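Local coordinates for protein kinase A regulatory subunit, putative (Trypanosoma cruzi, PDB 6FTF) that probably holds the catalytic subunit of a cAMP-independent protein kinase A in check and binds the nucleoside analogue 7-cyano-7-deazainosine in two cyclic-nucleotide-binding-type domains, at residues R138-Y141 / R142-M146; G147-I150 / R151-E154. All coordinates share one frame; numbering follows the deposited sequence.

In the fold
Interactions 1 and 2 follow each other directly in the chain, their centres about 14 Å apart, on helix 138-145 and helix 149-160. These helices follow strand 130-137 of the first cyclic nucleotide-binding domain and lead toward the second. Interaction 1 is partly buried: Tyr141, Val145 and Thr140 pack inward, and apolar contacts and a direct Asn143 side-chain bond to Asp139 O accompany its backbone bonds. Interaction 2 is a surface contact of mostly exposed residues, where Ala149 alone is buried; Arg152 reaches the backbone through two waters while Arg153 pairs with Asp179. Helix 111-116 touches both, with Met115 meeting Tyr141 and Met146 in the first, and Ala149 and Arg153 in the second.

Interaction 1: R138-Y141 / R142-M146; sequences RDTY and RNLVM
One face of the Tyr141 ring lies under the backbone N of Met146, which sits 4.3 Å above the ring plane and offset toward the rim. Val145 reaches the ring obliquely, CG1 standing 3.5 Å from Tyr141 CE1, while Met146 CB comes within 3.7 Å of Tyr141 CE2. Met146 SD, 5.2 Å from the centroid of the Tyr141 ring and 64° off its normal, adds a Met-aromatic contact. With CG anti to the backbone N (chi1 178°), the Tyr141 ring is carried along the helix to where Val145 and Met146 meet it. The other flat groups are guanidiniums: Arg142 CD sits at the edge of that of Arg138, near its plane, and a water lies in plane at the edge of that of Arg142. The two arginine chains run side by side with their guanidinium planes nearly perpendicular; Arg138 NH2 makes a salt bridge with Asp117 OD1, and the water links Arg142 NH1 to Asp139 OD1.

This is the helix following strand 130-137 in the first cyclic nucleotide-binding domain, packed against helix 51-60 through Leu144 and Val145 and against helix 111-116 through Tyr141. The helix begins with i to i+4 bonds, such as Arg142 N to Arg138 O, and widens to a pi-type turn over 142-145. There Tyr141 O accepts from both Val145 N at 3.0 Å, above the carbonyl plane, and Met146 N at 2.9 Å, close to straight ahead of the carbonyl.

Asp139 O is likewise gripped twice. Asn143 N and Asn143 ND2 approach it from opposite faces of the carbonyl plane, the side-chain bond being 2.9 Å with an N-H...O angle of 163°. Because Asp139 O lies practically in the Asn143 amide plane, this bond helps fix the amide's rotation.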
ATOM      1  N   ARG A 138       3.403 -13.213 -17.626  1.00 11.46           N
ATOM      2  CA  ARG A 138       2.529 -13.995 -16.755  1.00 11.57           C
ATOM      3  C   ARG A 138       3.309 -14.973 -15.891  1.00 11.29           C
ATOM      4  O   ARG A 138       3.034 -15.101 -14.696  1.00 10.96           O
ATOM      5  CB  ARG A 138       1.511 -14.746 -17.609  1.00 13.67           C
ATOM      6  CG  ARG A 138       0.667 -15.765 -16.863  1.00 16.64           C
ATOM      7  CD  ARG A 138      -0.446 -16.217 -17.808  1.00 24.91           C
ATOM      8  NE  ARG A 138      -1.416 -17.147 -17.252  1.00 39.45           N
ATOM      9  CZ  ARG A 138      -2.464 -17.596 -17.940  0.17 51.31           C
ATOM     10  NH1 ARG A 138      -2.658 -17.194 -19.194  1.00 50.31           N
ATOM     11  NH2 ARG A 138      -3.317 -18.442 -17.384  0.03 51.15           N
ATOM     12  N   ASP A 139       4.244 -15.718 -16.481  1.00 11.63           N
ATOM     13  CA  ASP A 139       4.904 -16.772 -15.714  1.00 11.85           C
ATOM     14  C   ASP A 139       5.731 -16.184 -14.584  1.00 11.28           C
ATOM     15  O   ASP A 139       5.743 -16.724 -13.474  1.00 11.73           O
ATOM     16  CB  ASP A 139       5.770 -17.657 -16.616  1.00 13.17           C
ATOM     17  CG  ASP A 139       4.945 -18.588 -17.510  1.00 17.73           C
ATOM     18  OD1 ASP A 139       3.722 -18.708 -17.299  1.00 18.81           O
ATOM     19  OD2 ASP A 139       5.539 -19.212 -18.422  1.00 21.04           O
ATOM     20  N   THR A 140       6.412 -15.067 -14.828  1.00 11.11           N
ATOM     21  CA  THR A 140       7.159 -14.469 -13.737  1.00 10.79           C
ATOM     22  C   THR A 140       6.220 -13.960 -12.658  1.00  9.36           C
ATOM     23  O   THR A 140       6.500 -14.116 -11.468  1.00 10.92           O
ATOM     24  CB  THR A 140       8.084 -13.358 -14.236  1.00 10.96           C
ATOM     25  OG1 THR A 140       8.954 -13.895 -15.235  1.00 12.16           O
ATOM     26  CG2 THR A 140       8.918 -12.819 -13.115  1.00 12.26           C
ATOM     27  N   TYR A 141       5.116 -13.320 -13.052  1.00  9.59           N
ATOM     28  CA  TYR A 141       4.147 -12.890 -12.054  1.00  9.78           C
ATOM     29  C   TYR A 141       3.664 -14.082 -11.223  1.00 10.61           C
ATOM     30  O   TYR A 141       3.670 -14.043  -9.987  1.00 10.22           O
ATOM     31  CB  TYR A 141       2.958 -12.151 -12.690  1.00 10.34           C
ATOM     32  CG  TYR A 141       1.974 -11.777 -11.607  1.00 10.97           C
ATOM     33  CD1 TYR A 141       2.225 -10.719 -10.734  1.00 12.25           C
ATOM     34  CD2 TYR A 141       0.852 -12.555 -11.373  1.00 11.22           C
ATOM     35  CE1 TYR A 141       1.347 -10.427  -9.687  1.00 13.66           C
ATOM     36  CE2 TYR A 141      -0.023 -12.274 -10.326  1.00 13.93           C
ATOM     37  CZ  TYR A 141       0.238 -11.217  -9.496  1.00 12.80           C
ATOM     38  OH  TYR A 141      -0.630 -10.964  -8.451  1.00 15.65           O
ATOM     39  N   ARG A 142       3.251 -15.166 -11.884  1.00 10.87           N
ATOM     40  CA  ARG A 142       2.656 -16.276 -11.141  1.00 11.36           C
ATOM     41  C   ARG A 142       3.676 -17.012 -10.290  1.00 11.39           C
ATOM     42  O   ARG A 142       3.334 -17.490  -9.199  1.00 13.09           O
ATOM     43  CB  ARG A 142       1.953 -17.249 -12.084  1.00 14.28           C
ATOM     44  CG  ARG A 142       0.759 -16.618 -12.778  1.00 16.67           C
ATOM     45  CD  ARG A 142      -0.058 -17.593 -13.592  1.00 25.64           C
ATOM     46  NE  ARG A 142      -0.768 -18.556 -12.748  1.00 38.22           N
ATOM     47  CZ  ARG A 142      -0.558 -19.873 -12.740  1.00 44.83           C
ATOM     48  NH1 ARG A 142       0.341 -20.431 -13.544  1.00 42.22           N
ATOM     49  NH2 ARG A 142      -1.266 -20.644 -11.924  1.00 47.14           N
ATOM     50  N   ASN A 143       4.916 -17.135 -10.763  1.00 11.31           N
ATOM     51  CA  ASN A 143       5.912 -17.914 -10.038  1.00 11.24           C
ATOM     52  C   ASN A 143       6.601 -17.109  -8.953  1.00 12.89           C
ATOM     53  O   ASN A 143       6.904 -17.657  -7.885  1.00 16.53           O
ATOM     54  CB  ASN A 143       6.968 -18.453 -10.992  1.00 14.47           C
ATOM     55  CG  ASN A 143       6.539 -19.710 -11.655  1.00 14.14           C
ATOM     56  OD1 ASN A 143       6.724 -20.807 -11.109  1.00 16.30           O
ATOM     57  ND2 ASN A 143       5.944 -19.584 -12.823  1.00 15.78           N
ATOM     58  N   LEU A 144       6.881 -15.831  -9.198  1.00 12.48           N
ATOM     59  CA  LEU A 144       7.714 -15.056  -8.290  1.00 13.10           C
ATOM     60  C   LEU A 144       6.982 -13.981  -7.509  1.00 14.35           C
ATOM     61  O   LEU A 144       7.487 -13.555  -6.460  1.00 19.62           O
ATOM     62  CB  LEU A 144       8.855 -14.386  -9.056  1.00 16.14           C
ATOM     63  CG  LEU A 144       9.793 -15.300  -9.832  1.00 20.68           C
ATOM     64  CD1 LEU A 144      10.937 -14.462 -10.345  1.00 25.90           C
ATOM     65  CD2 LEU A 144      10.311 -16.449  -8.978  1.00 27.36           C
ATOM     66  N   VAL A 145       5.844 -13.501  -7.977  1.00 11.57           N
ATOM     67  CA  VAL A 145       5.177 -12.372  -7.350  1.00 12.19           C
ATOM     68  C   VAL A 145       3.939 -12.794  -6.578  1.00 11.68           C
ATOM     69  O   VAL A 145       3.769 -12.424  -5.417  1.00 14.24           O
ATOM     70  CB  VAL A 145       4.832 -11.290  -8.386  1.00 10.42           C
ATOM     71  CG1 VAL A 145       4.149 -10.101  -7.695  1.00 13.00           C
ATOM     72  CG2 VAL A 145       6.071 -10.845  -9.123  1.00 12.15           C
ATOM     73  N   MET A 146       3.053 -13.547  -7.214  1.00 11.30           N
ATOM     74  CA  MET A 146       1.705 -13.700  -6.681  1.00 11.75           C
ATOM     75  C   MET A 146       1.712 -14.288  -5.272  1.00 11.88           C
ATOM     76  O   MET A 146       1.004 -13.801  -4.381  1.00 11.06           O
ATOM     77  CB  MET A 146       0.889 -14.562  -7.625  1.00 13.62           C
ATOM     78  CG  MET A 146      -0.514 -14.755  -7.138  1.00 16.42           C
ATOM     79  SD  MET A 146      -1.527 -15.460  -8.422  0.80 16.07           S
ATOM     80  CE  MET A 146      -3.022 -15.801  -7.499  1.00 25.52           C
TER
HETATM   81  O   HOH W   1       2.459 -19.457 -14.982  1.00 31.52           O

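Interaction 2: G147-I150 / R151-E154; sequences GTAI and RRRE
Arg152 folds back over the first turn of helix 149-160, so that Thr148 O lies over one face of its guanidinium, 4.1 Å above the plane and offset toward the rim. The chain leaves the helix extended and then bends at chi3 (-57°), which returns the guanidinium toward Thr148 and Ala149.

Two waters each accept a hydrogen bond from one of its terminal nitrogens. The first, in plane at the guanidinium edge, accepts from Arg152 NH2 and, at 3.0 Å, from the backbone Thr148 N, satisfying a backbone N-H and an arginine N-H alike. The second accepts from Arg152 NH1 and passes a hydrogen on to Ala149 O at 2.9 Å. Thr148 OG1 comes within 3.4 Å of Arg152 NH2, but the angle is too poor for a hydrogen bond.

Thr148 occupies the N-cap position, yet its side chain makes no capping bond; its carbonyl opens the helical pattern, accepting from Arg152 N at 2.9 Å with an N-H...O angle of 161°. Gly147, with a positive phi of 54°, marks the break after helix 138-145. In the next bonds Arg153 N donates to Ala149 O and Glu154 N to Ile150 O, at 2.9 Å for the latter. Ala149 O thus accepts from both Arg153 N and the second water.

The polar end of Arg153 turns elsewhere: NH2 forms a salt bridge with Asp179 and NH1 a hydrogen bond with the hydroxyl of Tyr116, while Arg153 CG lies 3.4 Å from Ala149 O. Adjacent arginines therefore use their charge differently. Arg153 ties the helix to neighbouring parts of the protein by direct, charge-paired bonding, whereas Arg152 is coupled to its own helix start by water-relayed bonds that are presumably more exchangeable.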
ATOM      1  N   GLY A 147       2.473 -15.351  -5.059  1.00 10.98           N
ATOM      2  CA  GLY A 147       2.613 -15.875  -3.716  1.00 11.83           C
ATOM      3  C   GLY A 147       1.272 -16.153  -3.089  1.00 10.97           C
ATOM      4  O   GLY A 147       0.394 -16.760  -3.712  1.00 11.85           O
ATOM      5  N   THR A 148       1.109 -15.689  -1.851  1.00 11.18           N
ATOM      6  CA  THR A 148      -0.102 -15.909  -1.074  1.00 11.41           C
ATOM      7  C   THR A 148      -1.109 -14.768  -1.202  1.00 10.04           C
ATOM      8  O   THR A 148      -1.866 -14.508  -0.263  1.00 10.42           O
ATOM      9  CB  THR A 148       0.257 -16.172   0.391  1.00 13.63           C
ATOM     10  OG1 THR A 148       1.049 -15.091   0.885  1.00 15.47           O
ATOM     11  CG2 THR A 148       1.014 -17.503   0.542  1.00 16.24           C
ATOM     12  N   ALA A 149      -1.168 -14.116  -2.362  1.00  9.18           N
ATOM     13  CA  ALA A 149      -2.019 -12.943  -2.529  1.00  8.53           C
ATOM     14  C   ALA A 149      -3.472 -13.234  -2.195  1.00  8.95           C
ATOM     15  O   ALA A 149      -4.147 -12.409  -1.575  1.00  9.00           O
ATOM     16  CB  ALA A 149      -1.927 -12.411  -3.955  1.00 10.79           C
ATOM     17  N   ILE A 150      -4.003 -14.363  -2.654  1.00  9.55           N
ATOM     18  CA  ILE A 150      -5.415 -14.646  -2.424  1.00 10.42           C
ATOM     19  C   ILE A 150      -5.682 -14.894  -0.946  1.00  9.59           C
ATOM     20  O   ILE A 150      -6.668 -14.398  -0.383  1.00  9.34           O
ATOM     21  CB  ILE A 150      -5.883 -15.778  -3.355  1.00 11.67           C
ATOM     22  CG1 ILE A 150      -5.883 -15.265  -4.822  1.00 13.94           C
ATOM     23  CG2 ILE A 150      -7.263 -16.282  -2.951  1.00 14.06           C
ATOM     24  CD1 ILE A 150      -6.315 -16.274  -5.890  1.00 15.04           C
ATOM     25  N   ARG A 151      -4.807 -15.654  -0.283  1.00  9.56           N
ATOM     26  CA  ARG A 151      -4.936 -15.890   1.148  1.00 10.12           C
ATOM     27  C   ARG A 151      -4.867 -14.589   1.929  1.00  9.62           C
ATOM     28  O   ARG A 151      -5.615 -14.399   2.895  1.00  9.45           O
ATOM     29  CB  ARG A 151      -3.818 -16.833   1.604  1.00 11.80           C
ATOM     30  CG  ARG A 151      -3.753 -17.073   3.091  1.00 15.09           C
ATOM     31  CD  ARG A 151      -2.526 -17.935   3.433  1.00 24.16           C
ATOM     32  NE  ARG A 151      -2.426 -18.220   4.861  1.00 31.11           N
ATOM     33  CZ  ARG A 151      -3.037 -19.232   5.477  1.00 37.87           C
ATOM     34  NH1 ARG A 151      -3.807 -20.075   4.802  1.00 36.94           N
ATOM     35  NH2 ARG A 151      -2.878 -19.399   6.781  1.00 33.50           N
ATOM     36  N   ARG A 152      -3.961 -13.694   1.539  1.00  8.70           N
ATOM     37  CA  ARG A 152      -3.829 -12.423   2.236  1.00  9.07           C
ATOM     38  C   ARG A 152      -5.097 -11.604   2.093  1.00  8.06           C
ATOM     39  O   ARG A 152      -5.596 -11.026   3.063  1.00  8.53           O
ATOM     40  CB  ARG A 152      -2.612 -11.673   1.707  1.00  9.00           C
ATOM     41  CG  ARG A 152      -2.307 -10.390   2.462  1.00  9.39           C
ATOM     42  CD  ARG A 152      -1.122  -9.644   1.889  1.00  9.38           C
ATOM     43  NE  ARG A 152       0.086 -10.467   1.846  1.00  9.71           N
ATOM     44  CZ  ARG A 152       0.616 -11.014   0.751  1.00 10.50           C
ATOM     45  NH1 ARG A 152       0.102 -10.812  -0.453  1.00 11.05           N
ATOM     46  NH2 ARG A 152       1.708 -11.746   0.855  1.00 12.84           N
ATOM     47  N   ARG A 153      -5.651 -11.555   0.888  1.00  7.99           N
ATOM     48  CA  ARG A 153      -6.920 -10.865   0.697  1.00  8.18           C
ATOM     49  C   ARG A 153      -8.028 -11.477   1.561  1.00  8.24           C
ATOM     50  O   ARG A 153      -8.828 -10.748   2.152  1.00  8.99           O
ATOM     51  CB  ARG A 153      -7.283 -10.849  -0.790  1.00  8.67           C
ATOM     52  CG  ARG A 153      -6.428  -9.849  -1.584  1.00  8.43           C
ATOM     53  CD  ARG A 153      -6.546 -10.052  -3.085  1.00  9.01           C
ATOM     54  NE  ARG A 153      -5.942  -8.920  -3.768  1.00  9.02           N
ATOM     55  CZ  ARG A 153      -6.492  -8.235  -4.753  1.00  9.77           C
ATOM     56  NH1 ARG A 153      -7.631  -8.619  -5.312  1.00 11.59           N
ATOM     57  NH2 ARG A 153      -5.862  -7.172  -5.219  1.00 13.58           N
ATOM     58  N   GLU A 154      -8.093 -12.811   1.647  1.00  8.59           N
ATOM     59  CA  GLU A 154      -9.075 -13.472   2.514  1.00  8.77           C
ATOM     60  C   GLU A 154      -8.877 -13.096   3.967  1.00  8.59           C
ATOM     61  O   GLU A 154      -9.836 -13.007   4.738  1.00 10.36           O
ATOM     62  CB  GLU A 154      -8.954 -14.991   2.401  1.00  9.69           C
ATOM     63  CG  GLU A 154      -9.615 -15.591   1.213  1.00 10.79           C
ATOM     64  CD  GLU A 154     -11.064 -15.153   1.060  1.00 10.81           C
ATOM     65  OE1 GLU A 154     -11.853 -15.407   1.992  1.00 11.99           O
ATOM     66  OE2 GLU A 154     -11.397 -14.549   0.009  1.00 11.30           O
TER
HETATM   67  O   HOH W   2       3.005 -13.432  -1.189  1.00 19.68           O
HETATM   68  O   HOH W   3      -2.607  -9.963  -1.250  1.00 10.63           O